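Local coordinates for protein DMATS type aromatic prenyltransferase (Streptomyces coelicolor, PDB 6ZS0) that probably transfers a dimethylallyl group from dimethylallyl diphosphate to carbon 5 of the indole ring of tryptophan, at residues S181-S186 and V205-D210; R252-C257 and L273-R278. All blocks are in the same frame, centred on the assembly; numbering follows the deposited sequence.

Interactions 1 and 2 sit on neighbouring parts of one closed antiparallel barrel, their centres about 11 Å apart. Strand 202-209, part of interaction 1, pairs with strand 254-260, the first strand of the hairpin in interaction 2; Leu-207 N lies 2.8 Å from Ser-256 O in a probable hydrogen bond. On the outer side a second probable bond joins the contacts, His-209 NE2 to Ser-256 OG at 2.7 Å. On the inner side Tyr-206 OH and Tyr-274 OH pack 3.3 Å apart. Prenyltransferases of this fold work inside the barrel, so these tyrosines probably face the substrate chamber, whereas the loop 181-186 packs outside it.

Interaction 1 (S181-S186 and V205-D210); sequences SLPQGS and VYLRHD
Leu-207 meets Pro-183 at the tight centre of this contact, where a loop lies on the outer side of strand 202-209. One methyl, Leu-207 CD2, touches both the carbonyl and the ring, 3.1 Å from Pro-183 O and 3.7 Å from Pro-183 CG. Leu-182 CD1 reaches across to Val-205 CG1 at 3.8 Å; CG1 comes forward because it stands anti to the backbone N (chi1 -175°), and helix 162-175 packs on the same valine. Next along the strand, Gln-184 O lies in the plane of the His-209 ring at its edge, 3.4 Å from His-209 CE1, while Gly-185 CA comes within 3.5 Å of Arg-208 O. NE2 of the ring is taken by Ser-256 on the adjacent strand, a bond that probably fixes the turn of the ring. With an alanine in place of this histidine, Ser-256 OG would probably lose one of its partners and a gap would open beside the Gln-184 carbonyl. On the solvent side the contact turns polar. Ser-186 N bonds to Arg-208 O at 2.8 Å. Beyond it Ser-186 OG accepts a longer bond from Asp-210 N at 3.2 Å, and the Asp-210 carboxylate touches Ser-186 CB and OG without bonding. A connecting loop packed by apolar side chains on the outer face, with one backbone bond and one backbone-to-serine bond at the strand end, fits the ABBA prenyltransferase barrel, in which helices and loops wrap a ring of antiparallel strands.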
ATOM      1  N   SER A 181      19.009   2.335 -13.683  1.00 28.04           N
ATOM      2  CA  SER A 181      17.896   1.938 -14.588  1.00 28.07           C
ATOM      3  C   SER A 181      16.601   2.684 -14.231  1.00 27.55           C
ATOM      4  O   SER A 181      15.655   2.627 -15.029  1.00 28.13           O
ATOM      5  CB  SER A 181      17.663   0.457 -14.553  1.00 28.82           C
ATOM      6  OG  SER A 181      17.044   0.084 -13.327  1.00 28.80           O
ATOM      7  N   LEU A 182      16.541   3.334 -13.071  1.00 26.59           N
ATOM      8  CA  LEU A 182      15.290   3.990 -12.600  1.00 25.87           C
ATOM      9  C   LEU A 182      15.092   5.307 -13.350  1.00 25.78           C
ATOM     10  O   LEU A 182      16.058   6.044 -13.590  1.00 25.06           O
ATOM     11  CB  LEU A 182      15.344   4.231 -11.095  1.00 25.42           C
ATOM     12  CG  LEU A 182      15.394   2.995 -10.207  1.00 25.14           C
ATOM     13  CD1 LEU A 182      15.799   3.388  -8.799  1.00 25.14           C
ATOM     14  CD2 LEU A 182      14.070   2.265 -10.200  1.00 25.23           C
ATOM     15  N   PRO A 183      13.834   5.649 -13.714  1.00 24.61           N
ATOM     16  CA  PRO A 183      13.539   6.948 -14.307  1.00 24.44           C
ATOM     17  C   PRO A 183      13.720   8.082 -13.291  1.00 24.27           C
ATOM     18  O   PRO A 183      13.827   7.815 -12.102  1.00 23.30           O
ATOM     19  CB  PRO A 183      12.076   6.812 -14.740  1.00 24.64           C
ATOM     20  CG  PRO A 183      11.503   5.839 -13.735  1.00 24.33           C
ATOM     21  CD  PRO A 183      12.623   4.833 -13.526  1.00 24.68           C
ATOM     22  N   GLN A 184      13.775   9.313 -13.786  1.00 24.59           N
ATOM     23  CA  GLN A 184      13.790  10.565 -12.994  1.00 25.63           C
ATOM     24  C   GLN A 184      12.537  10.577 -12.098  1.00 24.39           C
ATOM     25  O   GLN A 184      11.440  10.198 -12.572  1.00 23.63           O
ATOM     26  CB  GLN A 184      13.858  11.774 -13.951  1.00 27.90           C
ATOM     27  CG  GLN A 184      14.084  13.152 -13.295  1.00 29.93           C
ATOM     28  CD  GLN A 184      14.412  14.281 -14.273  1.00 31.43           C
ATOM     29  OE1 GLN A 184      14.214  14.176 -15.492  1.00 34.27           O
ATOM     30  NE2 GLN A 184      14.908  15.391 -13.747  1.00 30.31           N
ATOM     31  N   GLY A 185      12.690  10.992 -10.851  1.00 23.49           N
ATOM     32  CA  GLY A 185      11.552  11.246  -9.956  1.00 23.73           C
ATOM     33  C   GLY A 185      11.834  12.402  -9.035  1.00 23.76           C
ATOM     34  O   GLY A 185      12.909  13.002  -9.158  1.00 25.31           O
ATOM     35  N   SER A 186      10.916  12.706  -8.120  1.00 22.66           N
ATOM     36  CA  SER A 186      11.017  13.849  -7.179  1.00 23.16           C
ATOM     37  C   SER A 186      11.467  13.364  -5.805  1.00 22.11           C
ATOM     38  O   SER A 186      11.599  14.199  -4.911  1.00 24.15           O
ATOM     39  CB  SER A 186       9.704  14.601  -7.076  1.00 24.14           C
ATOM     40  OG  SER A 186       9.033  14.646  -8.335  1.00 26.11           O
ATOM     41  N   VAL A 205      11.438  -0.550  -5.589  1.00 19.74           N
ATOM     42  CA  VAL A 205      11.822   0.864  -5.368  1.00 19.13           C
ATOM     43  C   VAL A 205      10.645   1.728  -5.786  1.00 17.53           C
ATOM     44  O   VAL A 205      10.146   1.558  -6.893  1.00 16.90           O
ATOM     45  CB  VAL A 205      13.096   1.274  -6.128  1.00 20.04           C
ATOM     46  CG1 VAL A 205      13.524   2.692  -5.776  1.00 20.70           C
ATOM     47  CG2 VAL A 205      14.244   0.307  -5.862  1.00 20.96           C
ATOM     48  N   TYR A 206      10.202   2.602  -4.900  1.00 16.67           N
ATOM     49  CA  TYR A 206       9.104   3.549  -5.174  1.00 16.59           C
ATOM     50  C   TYR A 206       9.691   4.919  -5.479  1.00 17.03           C
ATOM     51  O   TYR A 206      10.637   5.353  -4.782  1.00 17.53           O
ATOM     52  CB  TYR A 206       8.132   3.624  -4.005  1.00 16.34           C
ATOM     53  CG  TYR A 206       7.278   2.412  -3.827  1.00 16.30           C
ATOM     54  CD1 TYR A 206       7.810   1.227  -3.368  1.00 17.02           C
ATOM     55  CD2 TYR A 206       5.923   2.455  -4.127  1.00 16.57           C
ATOM     56  CE1 TYR A 206       7.017   0.104  -3.209  1.00 17.78           C
ATOM     57  CE2 TYR A 206       5.112   1.353  -3.924  1.00 17.18           C
ATOM     58  CZ  TYR A 206       5.665   0.174  -3.473  1.00 17.94           C
ATOM     59  OH  TYR A 206       4.905  -0.955  -3.309  1.00 21.44           O
ATOM     60  N   LEU A 207       9.138   5.585  -6.493  1.00 16.82           N
ATOM     61  CA  LEU A 207       9.487   6.963  -6.863  1.00 17.96           C
ATOM     62  C   LEU A 207       8.260   7.837  -6.682  1.00 17.36           C
ATOM     63  O   LEU A 207       7.161   7.387  -7.043  1.00 16.45           O
ATOM     64  CB  LEU A 207       9.939   7.015  -8.330  1.00 19.09           C
ATOM     65  CG  LEU A 207      11.404   6.675  -8.615  1.00 21.39           C
ATOM     66  CD1 LEU A 207      11.790   5.341  -8.078  1.00 22.02           C
ATOM     67  CD2 LEU A 207      11.662   6.707 -10.116  1.00 22.47           C
ATOM     68  N   ARG A 208       8.471   9.054  -6.213  1.00 17.70           N
ATOM     69  CA  ARG A 208       7.452  10.129  -6.178  0.55 17.80           C
ATOM     70  C   ARG A 208       7.498  10.876  -7.517  1.00 17.53           C
ATOM     71  O   ARG A 208       8.624  11.116  -8.012  1.00 18.20           O
ATOM     72  CB  ARG A 208       7.772  11.080  -5.026  0.55 19.39           C
ATOM     73  CG  ARG A 208       6.606  11.944  -4.565  0.55 20.48           C
ATOM     74  CD  ARG A 208       6.979  12.802  -3.355  0.55 22.26           C
ATOM     75  NE  ARG A 208       8.188  12.326  -2.685  0.55 23.99           N
ATOM     76  CZ  ARG A 208       8.248  11.642  -1.534  0.55 24.88           C
ATOM     77  NH1 ARG A 208       9.424  11.245  -1.091  0.55 25.25           N
ATOM     78  NH2 ARG A 208       7.154  11.356  -0.832  0.55 25.44           N
ATOM     79  N   HIS A 209       6.348  11.247  -8.060  1.00 16.52           N
ATOM     80  CA  HIS A 209       6.288  12.008  -9.340  1.00 16.95           C
ATOM     81  C   HIS A 209       5.380  13.204  -9.135  1.00 17.21           C
ATOM     82  O   HIS A 209       4.177  13.039  -9.073  1.00 17.31           O
ATOM     83  CB  HIS A 209       5.819  11.118 -10.490  1.00 16.23           C
ATOM     84  CG  HIS A 209       6.697   9.944 -10.734  1.00 16.41           C
ATOM     85  ND1 HIS A 209       7.960  10.057 -11.299  1.00 16.62           N
ATOM     86  CD2 HIS A 209       6.518   8.628 -10.453  1.00 15.99           C
ATOM     87  CE1 HIS A 209       8.508   8.866 -11.349  1.00 17.05           C
ATOM     88  NE2 HIS A 209       7.649   7.981 -10.830  1.00 16.37           N
ATOM     89  N   ASP A 210       5.957  14.374  -8.974  1.00 18.55           N
ATOM     90  CA  ASP A 210       5.193  15.626  -8.835  1.00 19.39           C
ATOM     91  C   ASP A 210       4.699  16.084 -10.211  1.00 18.54           C
ATOM     92  O   ASP A 210       5.497  16.028 -11.181  1.00 18.64           O
ATOM     93  CB  ASP A 210       6.058  16.691  -8.179  1.00 21.44           C
ATOM     94  CG  ASP A 210       6.590  16.338  -6.802  1.00 22.73           C
ATOM     95  OD1 ASP A 210       6.114  15.370  -6.212  1.00 23.46           O
ATOM     96  OD2 ASP A 210       7.506  17.061  -6.335  1.00 26.43           O
TER

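Interaction 2 (R252-C257 and L273-R278)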
ATOM      1  N   ARG A 252      -1.861  15.492  -4.504  1.00 17.43           N
ATOM      2  CA  ARG A 252      -0.646  14.893  -3.933  1.00 17.91           C
ATOM      3  C   ARG A 252       0.043  14.092  -5.036  1.00 18.13           C
ATOM      4  O   ARG A 252      -0.572  13.726  -6.031  1.00 17.62           O
ATOM      5  CB  ARG A 252      -1.005  14.008  -2.743  1.00 17.84           C
ATOM      6  CG  ARG A 252      -1.466  12.620  -3.126  1.00 18.04           C
ATOM      7  CD  ARG A 252      -1.960  11.837  -1.920  1.00 18.16           C
ATOM      8  NE  ARG A 252      -3.202  12.423  -1.451  1.00 18.31           N
ATOM      9  CZ  ARG A 252      -3.794  12.137  -0.294  1.00 18.55           C
ATOM     10  NH1 ARG A 252      -4.949  12.717   0.015  1.00 18.38           N
ATOM     11  NH2 ARG A 252      -3.239  11.264   0.533  1.00 18.88           N
ATOM     12  N   PRO A 253       1.350  13.831  -4.884  1.00 19.17           N
ATOM     13  CA  PRO A 253       2.127  13.211  -5.952  1.00 19.66           C
ATOM     14  C   PRO A 253       1.658  11.783  -6.290  1.00 19.26           C
ATOM     15  O   PRO A 253       1.179  11.030  -5.440  1.00 19.34           O
ATOM     16  CB  PRO A 253       3.559  13.200  -5.363  1.00 20.15           C
ATOM     17  CG  PRO A 253       3.558  14.223  -4.268  1.00 20.87           C
ATOM     18  CD  PRO A 253       2.153  14.162  -3.715  1.00 20.19           C
ATOM     19  N   ALA A 254       1.747  11.426  -7.556  1.00 18.39           N
ATOM     20  CA  ALA A 254       1.644  10.057  -8.045  1.00 18.10           C
ATOM     21  C   ALA A 254       2.917   9.326  -7.616  1.00 17.75           C
ATOM     22  O   ALA A 254       3.912   9.985  -7.282  1.00 16.80           O
ATOM     23  CB  ALA A 254       1.415   9.982  -9.530  1.00 18.49           C
ATOM     24  N   GLN A 255       2.880   8.015  -7.657  1.00 17.90           N
ATOM     25  CA  GLN A 255       4.055   7.178  -7.331  1.00 18.57           C
ATOM     26  C   GLN A 255       4.194   6.119  -8.392  1.00 18.45           C
ATOM     27  O   GLN A 255       3.170   5.706  -9.010  1.00 18.15           O
ATOM     28  CB  GLN A 255       3.962   6.564  -5.929  1.00 19.34           C
ATOM     29  CG  GLN A 255       3.975   7.609  -4.832  1.00 20.28           C
ATOM     30  CD  GLN A 255       4.002   6.974  -3.463  1.00 21.48           C
ATOM     31  OE1 GLN A 255       4.593   5.908  -3.261  1.00 22.14           O
ATOM     32  NE2 GLN A 255       3.431   7.678  -2.502  1.00 23.18           N
ATOM     33  N   SER A 256       5.423   5.664  -8.595  1.00 18.41           N
ATOM     34  CA  SER A 256       5.675   4.439  -9.378  1.00 18.73           C
ATOM     35  C   SER A 256       6.475   3.479  -8.510  1.00 18.95           C
ATOM     36  O   SER A 256       7.195   3.945  -7.609  1.00 19.28           O
ATOM     37  CB  SER A 256       6.361   4.720 -10.707  1.00 18.99           C
ATOM     38  OG  SER A 256       7.629   5.330 -10.505  1.00 19.46           O
ATOM     39  N   CYS A 257       6.359   2.208  -8.786  1.00 19.81           N
ATOM     40  CA  CYS A 257       7.121   1.128  -8.135  0.74 20.37           C
ATOM     41  C   CYS A 257       7.882   0.355  -9.237  1.00 20.81           C
ATOM     42  O   CYS A 257       7.246   0.089 -10.279  1.00 20.78           O
ATOM     43  CB  CYS A 257       6.142   0.225  -7.388  0.74 20.81           C
ATOM     44  SG  CYS A 257       6.879  -1.272  -6.707  0.74 22.84           S
ATOM     45  N   LEU A 273       2.056   1.928 -11.592  1.00 17.82           N
ATOM     46  CA  LEU A 273       1.706   3.361 -11.437  1.00 17.50           C
ATOM     47  C   LEU A 273       0.534   3.532 -10.478  1.00 16.91           C
ATOM     48  O   LEU A 273      -0.484   2.858 -10.663  1.00 16.71           O
ATOM     49  CB  LEU A 273       1.356   3.962 -12.796  1.00 17.92           C
ATOM     50  CG  LEU A 273       1.035   5.456 -12.776  1.00 18.16           C
ATOM     51  CD1 LEU A 273       2.257   6.274 -12.443  1.00 18.32           C
ATOM     52  CD2 LEU A 273       0.483   5.909 -14.121  1.00 18.74           C
ATOM     53  N   TYR A 274       0.721   4.376  -9.460  1.00 16.50           N
ATOM     54  CA  TYR A 274      -0.264   4.673  -8.390  1.00 16.74           C
ATOM     55  C   TYR A 274      -0.781   6.102  -8.585  1.00 16.62           C
ATOM     56  O   TYR A 274       0.030   7.065  -8.637  1.00 16.10           O
ATOM     57  CB  TYR A 274       0.376   4.566  -7.003  1.00 17.07           C
ATOM     58  CG  TYR A 274       1.011   3.232  -6.677  1.00 17.82           C
ATOM     59  CD1 TYR A 274       0.339   2.268  -5.931  1.00 18.20           C
ATOM     60  CD2 TYR A 274       2.296   2.942  -7.104  1.00 18.18           C
ATOM     61  CE1 TYR A 274       0.928   1.035  -5.646  1.00 18.62           C
ATOM     62  CE2 TYR A 274       2.909   1.737  -6.798  1.00 18.49           C
ATOM     63  CZ  TYR A 274       2.219   0.769  -6.098  1.00 18.67           C
ATOM     64  OH  TYR A 274       2.814  -0.442  -5.837  1.00 20.12           O
ATOM     65  N   ILE A 275      -2.090   6.247  -8.711  1.00 16.77           N
ATOM     66  CA  ILE A 275      -2.759   7.566  -8.791  1.00 17.02           C
ATOM     67  C   ILE A 275      -3.599   7.773  -7.530  1.00 16.50           C
ATOM     68  O   ILE A 275      -4.490   6.980  -7.246  1.00 16.04           O
ATOM     69  CB  ILE A 275      -3.612   7.657 -10.071  1.00 18.12           C
ATOM     70  CG1 ILE A 275      -2.810   7.386 -11.351  1.00 19.08           C
ATOM     71  CG2 ILE A 275      -4.325   8.991 -10.126  1.00 18.12           C
ATOM     72  CD1 ILE A 275      -1.684   8.285 -11.586  1.00 19.77           C
ATOM     73  N   PRO A 276      -3.373   8.875  -6.783  1.00 16.10           N
ATOM     74  CA  PRO A 276      -4.166   9.200  -5.590  1.00 15.95           C
ATOM     75  C   PRO A 276      -5.552   9.747  -5.981  1.00 15.91           C
ATOM     76  O   PRO A 276      -5.836  10.942  -5.821  1.00 15.65           O
ATOM     77  CB  PRO A 276      -3.285  10.220  -4.872  1.00 15.98           C
ATOM     78  CG  PRO A 276      -2.555  10.910  -5.975  1.00 16.19           C
ATOM     79  CD  PRO A 276      -2.292   9.839  -7.012  1.00 16.14           C
ATOM     80  N   VAL A 277      -6.412   8.827  -6.410  1.00 15.96           N
ATOM     81  CA  VAL A 277      -7.732   9.175  -7.020  1.00 16.30           C
ATOM     82  C   VAL A 277      -8.565  10.004  -6.032  1.00 16.23           C
ATOM     83  O   VAL A 277      -9.354  10.825  -6.489  1.00 16.03           O
ATOM     84  CB  VAL A 277      -8.477   7.912  -7.477  1.00 16.77           C
ATOM     85  CG1 VAL A 277      -8.787   6.985  -6.352  1.00 16.76           C
ATOM     86  CG2 VAL A 277      -9.760   8.245  -8.228  1.00 17.23           C
ATOM     87  N   ARG A 278      -8.371   9.838  -4.714  1.00 15.96           N
ATOM     88  CA  ARG A 278      -9.190  10.571  -3.714  1.00 16.45           C
ATOM     89  C   ARG A 278      -9.027  12.069  -3.875  1.00 16.18           C
ATOM     90  O   ARG A 278      -9.889  12.811  -3.390  1.00 16.34           O
ATOM     91  CB  ARG A 278      -8.899  10.150  -2.263  1.00 16.86           C
ATOM     92  CG  ARG A 278      -7.489  10.410  -1.755  1.00 17.30           C
ATOM     93  CD  ARG A 278      -7.444  10.152  -0.260  1.00 18.07           C
ATOM     94  NE  ARG A 278      -8.243  11.180   0.393  1.00 18.97           N
ATOM     95  CZ  ARG A 278      -8.784  11.110   1.624  1.00 19.98           C
ATOM     96  NH1 ARG A 278      -9.508  12.114   2.062  1.00 21.15           N
ATOM     97  NH2 ARG A 278      -8.598  10.066   2.387  1.00 20.31           N
TER
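Gln-255 and Tyr-274 form the antiparallel hydrogen-bonded pair of a beta hairpin in the ABBA barrel. Tyr-274 N donates a hydrogen bond to Gln-255 O at 2.8 Å, and the return bond, Gln-255 N to Tyr-274 O, is longer at 3.2 Å. The tyrosine ring turns its edge to the facing strand: Gln-255 O and Cys-257 CB both lie in the ring plane, with Cys-257 CB 3.6 Å from Tyr-274 CE2. CG of the tyrosine stands beside its backbone N (chi1 -57°), which sets the ring beside strand 254-260, toward Cys-257. Ser-256 and Leu-273, a non-hydrogen-bonded pair, point to the other face, where helix 229-240 covers Leu-273. Past the strand end Pro-276, centre of an inverse gamma turn, lies against the Arg-252 chain, the two side chains running opposite ways, with Arg-252 CG 3.5 Å from Pro-276 CB. The arginine chain bends at chi3 (69°), and its guanidinium comes to lie with one face over Arg-278 CG, the two guanidinium planes 26° apart. Asp-279 and Asp-59, both in salt bridges with Arg-252, would help to offset the two like charges, whose nearest nitrogens are Arg-252 NH1 and Arg-278 NE at 3.7 Å.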